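Local coordinates for protein apical membrane antigen 1 (Babesia divergens, PDB 4APM) that is an apicomplexan surface antigen that binds calcium and probably takes part in forming the moving junction through which the parasite enters its host cell, at residues A[35-40]-A[206-211]; A[43-48]-A[305-310]; A[54-59]-A[165-170]; A[119-122]-A[127-130]; A[211-214]-A[218-221]. One frame throughout, in Å; residues are numbered along the deposited sequence.

Interaction 1: A[35-40]-A[206-211]; sequences GTERVG and SSRVDK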
# COMPACT_ATOMS: atom_id res chain seq x y z
N GLY A 35 1.70 18.00 -2.89
CA GLY A 35 1.17 19.35 -2.73
C GLY A 35 2.22 20.45 -2.54
O GLY A 35 3.33 20.20 -2.06
N THR A 36 1.84 21.67 -2.93
CA THR A 36 2.65 22.86 -2.69
C THR A 36 1.81 23.95 -2.07
O THR A 36 0.65 24.15 -2.44
CB THR A 36 3.26 23.41 -3.99
OG1 THR A 36 3.81 22.33 -4.74
CG2 THR A 36 4.39 24.38 -3.67
N GLU A 37 2.37 24.62 -1.07
CA GLU A 37 1.69 25.73 -0.40
C GLU A 37 2.67 26.83 -0.04
O GLU A 37 3.83 26.58 0.37
CB GLU A 37 0.93 25.27 0.85
CG GLU A 37 -0.05 24.15 0.60
CD GLU A 37 -1.27 24.61 -0.18
OE1 GLU A 37 -1.58 25.83 -0.15
OE2 GLU A 37 -1.92 23.75 -0.83
N ARG A 38 2.20 28.06 -0.24
CA ARG A 38 2.93 29.24 0.15
C ARG A 38 2.86 29.38 1.66
O ARG A 38 1.79 29.31 2.25
CB ARG A 38 2.37 30.49 -0.56
CG ARG A 38 2.79 31.82 0.07
CD ARG A 38 2.87 32.98 -0.93
NE ARG A 38 1.69 33.05 -1.79
CZ ARG A 38 1.73 33.07 -3.12
NH1 ARG A 38 2.90 33.09 -3.75
NH2 ARG A 38 0.60 33.13 -3.81
N VAL A 39 4.03 29.53 2.26
CA VAL A 39 4.15 29.97 3.64
C VAL A 39 4.91 31.31 3.68
O VAL A 39 6.14 31.34 3.74
CB VAL A 39 4.83 28.89 4.51
CG1 VAL A 39 5.98 28.25 3.77
CG2 VAL A 39 5.27 29.46 5.84
N GLY A 40 4.16 32.40 3.63
CA GLY A 40 4.74 33.72 3.44
C GLY A 40 4.98 34.00 1.98
O GLY A 40 4.04 34.06 1.19
N SER A 206 -0.42 12.05 5.43
CA SER A 206 -0.54 13.46 5.35
C SER A 206 -1.84 13.83 6.04
O SER A 206 -2.68 12.98 6.27
CB SER A 206 -0.60 13.88 3.87
OG SER A 206 -1.94 13.90 3.43
N SER A 207 -2.06 15.12 6.23
CA SER A 207 -3.27 15.58 6.91
C SER A 207 -4.53 15.41 6.06
O SER A 207 -5.62 15.67 6.52
CB SER A 207 -3.10 17.03 7.29
OG SER A 207 -3.11 17.84 6.13
N ARG A 208 -4.38 14.91 4.84
CA ARG A 208 -5.53 14.72 3.98
C ARG A 208 -6.02 13.29 3.93
O ARG A 208 -6.84 12.94 3.09
CB ARG A 208 -5.22 15.25 2.59
CG ARG A 208 -5.15 16.75 2.65
CD ARG A 208 -4.61 17.39 1.41
NE ARG A 208 -4.26 18.76 1.76
CZ ARG A 208 -3.91 19.70 0.90
NH1 ARG A 208 -3.86 19.44 -0.40
NH2 ARG A 208 -3.64 20.92 1.35
N VAL A 209 -5.54 12.48 4.85
CA VAL A 209 -5.98 11.10 4.94
C VAL A 209 -7.49 11.03 5.09
O VAL A 209 -8.09 11.70 5.95
CB VAL A 209 -5.22 10.35 6.06
CG1 VAL A 209 -5.99 9.10 6.52
CG2 VAL A 209 -3.81 10.02 5.55
N ASP A 210 -8.10 10.32 4.15
CA ASP A 210 -9.50 9.94 4.17
C ASP A 210 -9.95 9.44 5.58
O ASP A 210 -9.34 8.51 6.13
CB ASP A 210 -9.70 8.85 3.09
CG ASP A 210 -11.16 8.63 2.73
OD1 ASP A 210 -12.03 9.08 3.52
OD2 ASP A 210 -11.44 8.02 1.68
N LYS A 211 -10.98 10.07 6.17
CA LYS A 211 -11.58 9.57 7.41
C LYS A 211 -11.96 8.11 7.24
O LYS A 211 -12.00 7.33 8.21
CB LYS A 211 -12.85 10.35 7.80
CG LYS A 211 -12.89 11.85 7.51
CD LYS A 211 -11.79 12.59 8.22
CE LYS A 211 -12.29 13.39 9.41
NZ LYS A 211 -11.17 14.27 9.85

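Interaction 2: A[43-48]-A[305-310]; sequences QHRMPT and SAKNSK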
# COMPACT_ATOMS: atom_id res chain seq x y z
N GLN A 43 7.06 29.02 -1.78
CA GLN A 43 6.34 27.78 -2.00
C GLN A 43 7.10 26.62 -1.34
O GLN A 43 8.32 26.55 -1.42
CB GLN A 43 6.16 27.52 -3.50
CG GLN A 43 5.23 28.51 -4.21
CD GLN A 43 3.76 28.22 -3.98
OE1 GLN A 43 3.29 27.10 -4.17
NE2 GLN A 43 3.01 29.25 -3.61
N HIS A 44 6.38 25.77 -0.62
CA HIS A 44 6.96 24.56 -0.04
C HIS A 44 6.15 23.34 -0.41
O HIS A 44 4.93 23.41 -0.54
CB HIS A 44 7.09 24.71 1.47
CG HIS A 44 8.23 25.62 1.90
ND1 HIS A 44 8.13 26.96 1.92
CD2 HIS A 44 9.54 25.32 2.30
CE1 HIS A 44 9.31 27.49 2.31
NE2 HIS A 44 10.16 26.48 2.56
N ARG A 45 6.83 22.25 -0.71
CA ARG A 45 6.14 21.02 -1.04
C ARG A 45 5.76 20.25 0.24
O ARG A 45 6.46 20.32 1.26
CB ARG A 45 7.00 20.15 -1.94
CG ARG A 45 7.26 20.73 -3.31
CD ARG A 45 8.05 19.75 -4.15
NE ARG A 45 7.16 18.83 -4.85
CZ ARG A 45 7.57 17.72 -5.46
NH1 ARG A 45 8.85 17.39 -5.44
NH2 ARG A 45 6.68 16.93 -6.06
N MET A 46 4.68 19.50 0.16
CA MET A 46 4.21 18.72 1.27
C MET A 46 3.46 17.46 0.76
O MET A 46 2.99 17.45 -0.38
CB MET A 46 3.28 19.56 2.13
CG MET A 46 1.98 19.87 1.42
SD MET A 46 1.10 21.06 2.41
CE MET A 46 -0.55 20.73 1.87
N PRO A 47 3.35 16.42 1.62
CA PRO A 47 2.52 15.25 1.34
C PRO A 47 1.05 15.61 1.32
O PRO A 47 0.61 16.46 2.10
CB PRO A 47 2.80 14.31 2.54
CG PRO A 47 3.97 14.91 3.28
CD PRO A 47 3.94 16.37 2.97
N THR A 48 0.28 14.93 0.47
CA THR A 48 -1.14 15.21 0.35
C THR A 48 -1.91 13.93 0.06
O THR A 48 -3.09 13.97 -0.21
CB THR A 48 -1.43 16.21 -0.81
OG1 THR A 48 -0.90 15.69 -2.02
CG2 THR A 48 -0.76 17.54 -0.55
N SER A 305 3.79 21.89 -10.33
CA SER A 305 5.12 21.41 -10.70
C SER A 305 5.11 19.98 -11.28
O SER A 305 4.13 19.23 -11.14
CB SER A 305 6.12 21.55 -9.53
OG SER A 305 6.43 20.29 -8.94
N ALA A 306 6.20 19.62 -11.95
CA ALA A 306 6.24 18.48 -12.88
C ALA A 306 6.81 17.21 -12.24
O ALA A 306 6.93 16.18 -12.89
CB ALA A 306 7.05 18.85 -14.11
N LYS A 307 7.18 17.30 -10.96
CA LYS A 307 7.80 16.18 -10.27
C LYS A 307 6.76 15.26 -9.62
O LYS A 307 7.13 14.35 -8.88
CB LYS A 307 8.78 16.69 -9.21
CG LYS A 307 9.71 17.79 -9.70
CD LYS A 307 10.62 18.27 -8.58
CE LYS A 307 12.08 18.09 -8.95
NZ LYS A 307 12.47 16.65 -9.01
N ASN A 308 5.49 15.49 -9.92
CA ASN A 308 4.38 14.79 -9.24
C ASN A 308 3.85 13.54 -9.95
O ASN A 308 3.53 13.57 -11.14
CB ASN A 308 3.24 15.76 -8.90
CG ASN A 308 3.55 16.62 -7.68
OD1 ASN A 308 4.32 16.23 -6.80
ND2 ASN A 308 2.96 17.80 -7.64
N SER A 309 3.73 12.45 -9.18
CA SER A 309 3.37 11.14 -9.73
C SER A 309 1.85 11.02 -9.98
O SER A 309 1.42 10.17 -10.73
CB SER A 309 3.80 10.04 -8.73
OG SER A 309 3.17 10.26 -7.47
N LYS A 310 1.05 11.86 -9.33
CA LYS A 310 -0.40 11.67 -9.28
C LYS A 310 -0.84 10.27 -8.79
O LYS A 310 -1.94 9.83 -9.14
CB LYS A 310 -1.03 11.91 -10.65
CG LYS A 310 -0.53 13.14 -11.36
CD LYS A 310 -0.87 14.37 -10.57
CE LYS A 310 -2.33 14.74 -10.77
NZ LYS A 310 -2.52 16.19 -10.45

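Interaction 3: A[54-59]-A[165-170]; sequences MGKVIN and PMQYNR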
# COMPACT_ATOMS: atom_id res chain seq x y z
N MET A 54 1.18 1.92 5.51
CA MET A 54 1.63 1.09 6.63
C MET A 54 3.11 0.69 6.44
O MET A 54 3.56 0.42 5.32
CB MET A 54 0.78 -0.16 6.77
CG MET A 54 -0.66 0.10 7.13
SD MET A 54 -1.59 -1.44 7.29
CE MET A 54 -1.12 -2.02 8.93
N GLY A 55 3.86 0.68 7.53
CA GLY A 55 5.23 0.21 7.47
C GLY A 55 6.21 1.17 6.83
O GLY A 55 7.39 0.82 6.68
N LYS A 56 5.77 2.36 6.43
CA LYS A 56 6.73 3.32 5.88
C LYS A 56 7.52 3.95 6.99
O LYS A 56 6.95 4.61 7.87
CB LYS A 56 6.04 4.41 5.05
CG LYS A 56 6.96 5.54 4.61
CD LYS A 56 6.32 6.38 3.52
CE LYS A 56 7.04 7.70 3.30
NZ LYS A 56 6.51 8.35 2.06
N VAL A 57 8.83 3.72 6.98
CA VAL A 57 9.75 4.42 7.83
C VAL A 57 10.75 5.17 6.97
O VAL A 57 10.94 4.86 5.78
CB VAL A 57 10.52 3.48 8.81
CG1 VAL A 57 9.57 2.69 9.70
CG2 VAL A 57 11.50 2.57 8.08
N ILE A 58 11.41 6.15 7.56
CA ILE A 58 12.50 6.82 6.88
C ILE A 58 13.80 6.42 7.56
O ILE A 58 13.96 6.65 8.76
CB ILE A 58 12.33 8.35 6.90
CG1 ILE A 58 10.89 8.75 6.48
CG2 ILE A 58 13.39 9.01 6.03
CD1 ILE A 58 10.50 8.37 5.06
N ASN A 59 14.69 5.78 6.81
CA ASN A 59 16.05 5.44 7.29
C ASN A 59 16.97 6.68 7.28
O ASN A 59 17.10 7.38 6.27
CB ASN A 59 16.68 4.35 6.42
CG ASN A 59 16.00 3.01 6.55
OD1 ASN A 59 15.38 2.71 7.59
ND2 ASN A 59 16.10 2.18 5.51
N PRO A 165 8.84 17.51 5.68
CA PRO A 165 8.27 16.54 4.75
C PRO A 165 9.35 15.75 3.99
O PRO A 165 9.02 14.89 3.17
CB PRO A 165 7.48 17.41 3.79
CG PRO A 165 8.26 18.70 3.73
CD PRO A 165 8.88 18.87 5.10
N MET A 166 10.63 16.03 4.27
CA MET A 166 11.71 15.28 3.61
C MET A 166 11.61 13.78 3.81
O MET A 166 11.32 13.29 4.90
CB MET A 166 13.08 15.79 4.08
CG MET A 166 13.47 17.13 3.44
SD MET A 166 15.19 17.62 3.75
CE MET A 166 16.06 16.27 2.95
N GLN A 167 11.84 13.03 2.74
CA GLN A 167 11.67 11.60 2.79
C GLN A 167 12.80 10.91 2.07
O GLN A 167 13.20 9.83 2.43
CB GLN A 167 10.32 11.21 2.17
CG GLN A 167 9.14 11.84 2.90
CD GLN A 167 7.90 11.95 2.05
OE1 GLN A 167 7.31 10.93 1.67
NE2 GLN A 167 7.48 13.19 1.78
N TYR A 168 13.33 11.58 1.06
CA TYR A 168 14.39 11.01 0.25
C TYR A 168 15.45 12.05 -0.10
O TYR A 168 15.14 13.11 -0.63
CB TYR A 168 13.81 10.42 -1.03
CG TYR A 168 14.84 9.74 -1.89
CD1 TYR A 168 15.20 8.42 -1.66
CD2 TYR A 168 15.49 10.44 -2.91
CE1 TYR A 168 16.12 7.79 -2.46
CE2 TYR A 168 16.44 9.82 -3.69
CZ TYR A 168 16.75 8.50 -3.47
OH TYR A 168 17.68 7.90 -4.28
N ASN A 169 16.71 11.73 0.20
CA ASN A 169 17.81 12.64 -0.09
C ASN A 169 19.12 11.87 -0.16
O ASN A 169 19.61 11.38 0.86
CB ASN A 169 17.87 13.76 0.97
CG ASN A 169 18.87 14.85 0.61
OD1 ASN A 169 19.25 15.02 -0.54
ND2 ASN A 169 19.32 15.59 1.62
N ARG A 170 19.65 11.73 -1.37
CA ARG A 170 20.80 10.85 -1.67
C ARG A 170 20.82 9.57 -0.82
O ARG A 170 20.19 8.55 -1.16
CB ARG A 170 22.12 11.62 -1.54
CG ARG A 170 22.19 12.88 -2.40
CD ARG A 170 23.33 13.81 -2.00
NE ARG A 170 24.66 13.32 -2.39
CZ ARG A 170 25.24 13.55 -3.58
NH1 ARG A 170 24.61 14.24 -4.52
NH2 ARG A 170 26.44 13.06 -3.83

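Interaction 4: A[119-122]-A[127-130]; sequences WGYD and ANCA. With CA (calcium ion), chain B.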
# COMPACT_ATOMS: atom_id res chain seq x y z
N TRP A 119 -9.52 15.30 23.37
CA TRP A 119 -9.60 16.61 22.70
C TRP A 119 -10.71 16.75 21.70
O TRP A 119 -10.80 17.76 20.98
CB TRP A 119 -8.26 16.94 22.05
CG TRP A 119 -7.19 17.05 23.07
CD1 TRP A 119 -7.34 17.34 24.43
CD2 TRP A 119 -5.74 16.88 22.87
NE1 TRP A 119 -6.12 17.34 25.07
CE2 TRP A 119 -5.12 17.10 24.19
CE3 TRP A 119 -4.93 16.60 21.79
CZ2 TRP A 119 -3.76 17.02 24.37
CZ3 TRP A 119 -3.55 16.55 21.98
CH2 TRP A 119 -2.98 16.73 23.24
N GLY A 120 -11.56 15.73 21.62
CA GLY A 120 -12.77 15.84 20.86
C GLY A 120 -12.74 15.19 19.49
O GLY A 120 -13.74 15.22 18.81
N TYR A 121 -11.64 14.52 19.13
CA TYR A 121 -11.51 13.89 17.81
C TYR A 121 -12.32 12.63 17.74
O TYR A 121 -12.31 11.85 18.68
CB TYR A 121 -10.05 13.60 17.46
CG TYR A 121 -9.22 14.86 17.28
CD1 TYR A 121 -8.61 15.50 18.36
CD2 TYR A 121 -9.11 15.46 16.03
CE1 TYR A 121 -7.87 16.66 18.19
CE2 TYR A 121 -8.36 16.61 15.84
CZ TYR A 121 -7.73 17.20 16.92
OH TYR A 121 -7.06 18.39 16.73
N ASP A 122 -13.02 12.43 16.62
CA ASP A 122 -14.12 11.46 16.55
C ASP A 122 -13.94 10.32 15.54
O ASP A 122 -14.87 9.56 15.34
CB ASP A 122 -15.49 12.16 16.28
CG ASP A 122 -15.84 13.21 17.33
OD1 ASP A 122 -15.63 12.97 18.54
OD2 ASP A 122 -16.35 14.29 16.97
N ALA A 127 -7.11 8.26 11.65
CA ALA A 127 -7.83 9.47 11.22
C ALA A 127 -7.67 10.63 12.22
O ALA A 127 -7.41 11.75 11.83
CB ALA A 127 -9.30 9.16 10.97
N ASN A 128 -7.73 10.34 13.51
CA ASN A 128 -7.56 11.39 14.48
C ASN A 128 -6.17 12.05 14.35
O ASN A 128 -6.04 13.28 14.42
CB ASN A 128 -7.79 10.87 15.90
CG ASN A 128 -9.23 10.53 16.16
OD1 ASN A 128 -10.11 10.78 15.30
ND2 ASN A 128 -9.50 9.94 17.35
N CYS A 129 -5.15 11.22 14.15
CA CYS A 129 -3.80 11.68 14.04
C CYS A 129 -3.64 12.60 12.81
O CYS A 129 -3.03 13.66 12.89
CB CYS A 129 -2.84 10.46 14.01
SG CYS A 129 -1.08 10.88 14.14
N ALA A 130 -4.31 12.23 11.72
CA ALA A 130 -4.25 13.01 10.46
C ALA A 130 -4.93 14.36 10.64
O ALA A 130 -4.40 15.38 10.20
CB ALA A 130 -4.91 12.24 9.32
CA CA B . -16.11 15.33 19.11
O HOH W 1 -18.43 14.96 19.34
O HOH W 2 -15.82 17.21 20.69
O HOH W 3 -15.67 14.15 21.30

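Interaction 5: A[211-214]-A[218-221]; sequences KKWE and PMYP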
# COMPACT_ATOMS: atom_id res chain seq x y z
N LYS A 211 -10.98 10.07 6.17
CA LYS A 211 -11.58 9.57 7.41
C LYS A 211 -11.96 8.11 7.24
O LYS A 211 -12.00 7.33 8.21
CB LYS A 211 -12.85 10.35 7.80
CG LYS A 211 -12.89 11.85 7.51
CD LYS A 211 -11.79 12.59 8.22
CE LYS A 211 -12.29 13.39 9.41
NZ LYS A 211 -11.17 14.27 9.85
N LYS A 212 -12.33 7.75 6.02
CA LYS A 212 -12.74 6.39 5.73
C LYS A 212 -11.61 5.61 5.04
O LYS A 212 -11.87 4.70 4.26
CB LYS A 212 -14.03 6.39 4.91
CG LYS A 212 -15.22 6.91 5.71
CD LYS A 212 -16.22 7.67 4.85
CE LYS A 212 -17.25 6.74 4.21
NZ LYS A 212 -18.29 7.48 3.42
N TRP A 213 -10.36 5.96 5.37
CA TRP A 213 -9.20 5.26 4.81
C TRP A 213 -9.36 3.75 4.83
O TRP A 213 -9.10 3.09 3.83
CB TRP A 213 -7.90 5.69 5.50
CG TRP A 213 -7.83 5.34 6.98
CD1 TRP A 213 -8.23 6.11 8.05
CD2 TRP A 213 -7.21 4.15 7.57
NE1 TRP A 213 -7.97 5.47 9.23
CE2 TRP A 213 -7.35 4.30 9.01
CE3 TRP A 213 -6.58 3.01 7.07
CZ2 TRP A 213 -6.90 3.33 9.90
CZ3 TRP A 213 -6.18 2.02 7.95
CH2 TRP A 213 -6.33 2.17 9.34
N GLU A 214 -9.91 3.23 5.92
CA GLU A 214 -10.01 1.79 6.10
C GLU A 214 -10.88 1.08 5.09
O GLU A 214 -10.63 -0.05 4.77
CB GLU A 214 -10.48 1.45 7.49
CG GLU A 214 -9.36 0.99 8.38
CD GLU A 214 -9.85 0.07 9.48
OE1 GLU A 214 -10.55 0.55 10.41
OE2 GLU A 214 -9.55 -1.15 9.39
N PRO A 218 -6.62 0.42 -0.18
CA PRO A 218 -6.31 -1.01 -0.11
C PRO A 218 -5.30 -1.31 1.01
O PRO A 218 -4.13 -1.56 0.71
CB PRO A 218 -5.67 -1.27 -1.48
CG PRO A 218 -4.97 0.02 -1.79
CD PRO A 218 -5.92 1.08 -1.30
N MET A 219 -5.75 -1.37 2.25
CA MET A 219 -4.84 -1.48 3.40
C MET A 219 -4.36 -2.89 3.67
O MET A 219 -3.37 -3.08 4.36
CB MET A 219 -5.49 -0.90 4.67
CG MET A 219 -5.97 0.55 4.51
SD MET A 219 -4.68 1.68 3.90
CE MET A 219 -3.40 1.41 5.10
N TYR A 220 -5.02 -3.89 3.07
CA TYR A 220 -4.67 -5.28 3.39
C TYR A 220 -4.36 -6.14 2.19
O TYR A 220 -5.10 -6.13 1.21
CB TYR A 220 -5.75 -5.93 4.29
CG TYR A 220 -6.16 -5.01 5.43
CD1 TYR A 220 -5.29 -4.73 6.47
CD2 TYR A 220 -7.37 -4.33 5.38
CE1 TYR A 220 -5.64 -3.83 7.47
CE2 TYR A 220 -7.73 -3.43 6.38
CZ TYR A 220 -6.87 -3.19 7.42
OH TYR A 220 -7.23 -2.29 8.40
N PRO A 221 -3.29 -6.94 2.29
CA PRO A 221 -3.11 -8.01 1.31
C PRO A 221 -4.42 -8.83 1.16
O PRO A 221 -5.10 -9.10 2.16
CB PRO A 221 -2.00 -8.87 1.93
CG PRO A 221 -1.26 -7.94 2.81
CD PRO A 221 -2.32 -7.04 3.39

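Interaction 1: A[35-40]-A[206-211]
Glu-37 and Arg-208 meet across this surface contact from opposite directions, in a long salt bridge with OE2 of Glu-37 4.0 Å from NH2 of Arg-208. The carboxylate oxygen lies at the edge of the guanidinium, near its plane, while the two planes are turned 64° apart. At that length, with no hydrogen bond across the segments, attraction between opposite charges is the likely tie.

Reach suits these residue types to their places. Arginine runs extended from CG to NE and carries its charge far from the loop; the shorter glutamate is bent at chi2 (-71°), which swings its carboxylate toward the guanidinium. Behind Arg-208, a type I turn from Ser-206 to Val-209 sets the backbone. Ser-206 suits the first position of this turn because its OG accepts a bond from Arg-208 N at 3.0 Å, an ST turn, and also bonds to Gly-49 O.

Glu-37 stands on strand 35-39, which pairs antiparallel with strand 42-46 in a two-stranded sheet, and its side chain touches Lys-145. Arg-208 packs on Met-46 and Thr-48 as its loop runs between strand 202-205 and helix 213-216, so the pair joins the small sheet to that connection.

Interaction 2: A[43-48]-A[305-310]
The guanidinium of Arg-45 is the flat group around which this contact is built. Ser-305 OG stands over one face, 4.1 Å above the plane and displaced toward the rim, though Ser-305 is poorly ordered. At the edge, in the guanidinium plane, lies OD1 of Asn-308. The Asn-308 amide is turned 43° from the guanidinium. Lys-307 approaches obliquely: its chain crosses that of Arg-45 at about a right angle, with CD 3.7 Å from NH1 of Arg-45.

One polar bond spans the segments. NH2 of Arg-45 lies 2.6 Å from OD1 of Asn-308, but the N-H...O angle of 127° makes the bond weak. Arginine suits the position because it is long and offers several N-H groups: the bend at chi3 (87°) turns the guanidinium so that NH2 faces Asn-308 OD1, and NH2 also bonds to the backbone oxygen of Asp-263. Asparagine supplies a carbonyl acceptor, which serves an N-H without neutralising the arginine's charge. Arg-45 belongs to strand 42-46, while 305-310 resumes the chain directly after the unmodelled residues 266-304, a position consistent with the long, mobile domain II loop known in this family.

Lys-307 gives Arg-45 the methylenes of its chain, while the bends at its chi3 and chi4 turn the ammonium toward Glu-265. NZ of Lys-307 remains 5.1 Å from NH1 of Arg-45, and a salt bridge to Glu-265 probably eases the repulsion between these like charges. With a single weak bond and partners all at least partly exposed, the contact implies a polar attachment of the loop to the strand, shared with the Asp-263 carbonyl.

Interaction 3: A[54-59]-A[165-170]
Lys-56 and Gln-167 join strand 56-60, which pairs antiparallel with 191-195 in a two-stranded sheet of this PAN-clan protein, to the loop that follows strand 158-161. The first residue of 54-59 to touch the loop is Lys-56. Its CG is anti to the backbone N (chi1 172°) and the rest of the chain is fully extended, which carries the ammonium to OE1 of Gln-167, the two chains crossing at about a right angle. NZ of Lys-56 donates to OE1 of Gln-167 at 2.7 Å, with the donor tilted 15° from the carbonyl plane. Lysine suits this buried place because its donors are well matched by acceptors: NZ also bonds to the carbonyls of Ile-29 and Tyr-30, and the charge makes a cation-pi contact with Tyr-204.

Two residues on along the strand, the Ile-58 side chain again points toward the loop. This branched apolar residue packs against the backbone and the inner part of Gln-167: CG2 of Ile-58 is 3.7 Å from the Gln-167 carbonyl O, and CD1 of Ile-58 is 4.1 Å from Gln-167 CB.

Glutamine combines an acceptor for the lysine with a donor for its own loop, and the second function fixes the rotation of the amide. NE2 of Gln-167 bonds to the carbonyl of Asp-32 and donates, at 157°, to O of Pro-165, 2.7 Å away and in the plane of the Gln-167 amide.

Interaction 4: A[119-122]-A[127-130]
The loop 119-122 passes close to helix 125-134, with CA of Tyr-121 5.7 Å from CA of Asn-128, just after Gly-120 ends helix 113-118 in a Schellman motif with a positive phi (101°) that glycine adopts readily.

CB of Tyr-121 sits over the face of the Asn-128 amide, 3.4 Å from its CG, while the tyrosine ring leads on toward Glu-131, Tyr-132 and Leu-116, and its OH bonds to Asn-135. Asn-128 is buried, yet its amide oxygen is provided for: OD1 accepts from the backbone N of Gly-123. A small amide thus both packs under Tyr-121 and holds the chain just beyond Asp-122. One residue further along the helix, Cys-129 is tied to Cys-159 by a disulfide.

On the outer side of the loop a calcium ion is bound by O of Gly-120 at 2.4 Å and by both carboxylate oxygens of Asp-122, OD1 at 2.5 Å and OD2 at 2.4 Å. Three waters complete the six ligands. Aspartate suits a hard cation because it gives two oxygens and a negative charge. Half of the ligands are water, which implies a solvent-facing site; the Gly-120 carbonyl and bidentate Asp-122 carboxylate must both face the ion, as the turn after the Schellman glycine allows.

Interaction 5: A[211-214]-A[218-221]
A Met-aromatic contact and a tyrosine-carboxylate bond tie the first turn of helix 213-216 to the loop that follows it. CG of Met-219 approaches the edge of the Trp-213 indole, in its plane, at 3.6 Å from CE3. The sulfur also sits at the edge, with SD of Met-219 5.2 Å from the centroid of the six-membered ring and 79° off the normal. Bends at chi2 and chi3 curl the flexible methionine round this rim, so that CE comes 4.0 Å from CZ3 of Trp-213.

The tryptophan is held on other sides too. CG of its neighbour Glu-214 lies 3.3 Å above the ring plane, toward the rim, and NE1 of the indole bonds to Asn-124. Glu-214 then extends to Tyr-220, whose OH donates to OE2 of Glu-214 at 2.8 Å, approaching on the anti side, 26° out of the carboxylate plane. Tyrosine suits this boundary because its ring packs against the CB of Met-219 while the polar tip reaches an exposed acid.

Between the two segments lies Cys-217, which forms a disulfide with Cys-51 in this protein. The whole is a short helix with its following loop folded back, joined by an edge-on Met-aromatic contact and a tyrosine-carboxylate hydrogen bond.

How the interactions relate
Interactions 1 and 2 share the two-stranded sheet of 35-39 and 42-46: Gly-35 O lies 2.7 Å from Met-46 N, and the centres of the two contacts are about 10 Å apart. Interaction 2 meets interaction 3 where Arg-45 O comes within 3.5 Å of Pro-165 CG, and interaction 3 reaches interaction 5 through Met-54 CG, 3.7 Å from Met-219 CE. Lys-211 belongs to both interactions 1 and 5. Helix residues of interaction 4 pack on them, with Ala-127 N 3.8 Å from Trp-213 NE1 and Val-209 CB 3.8 Å from Ala-130 CB. Only interaction 4 includes calcium ligands; its centre lies about 26 Å from that of interaction 2.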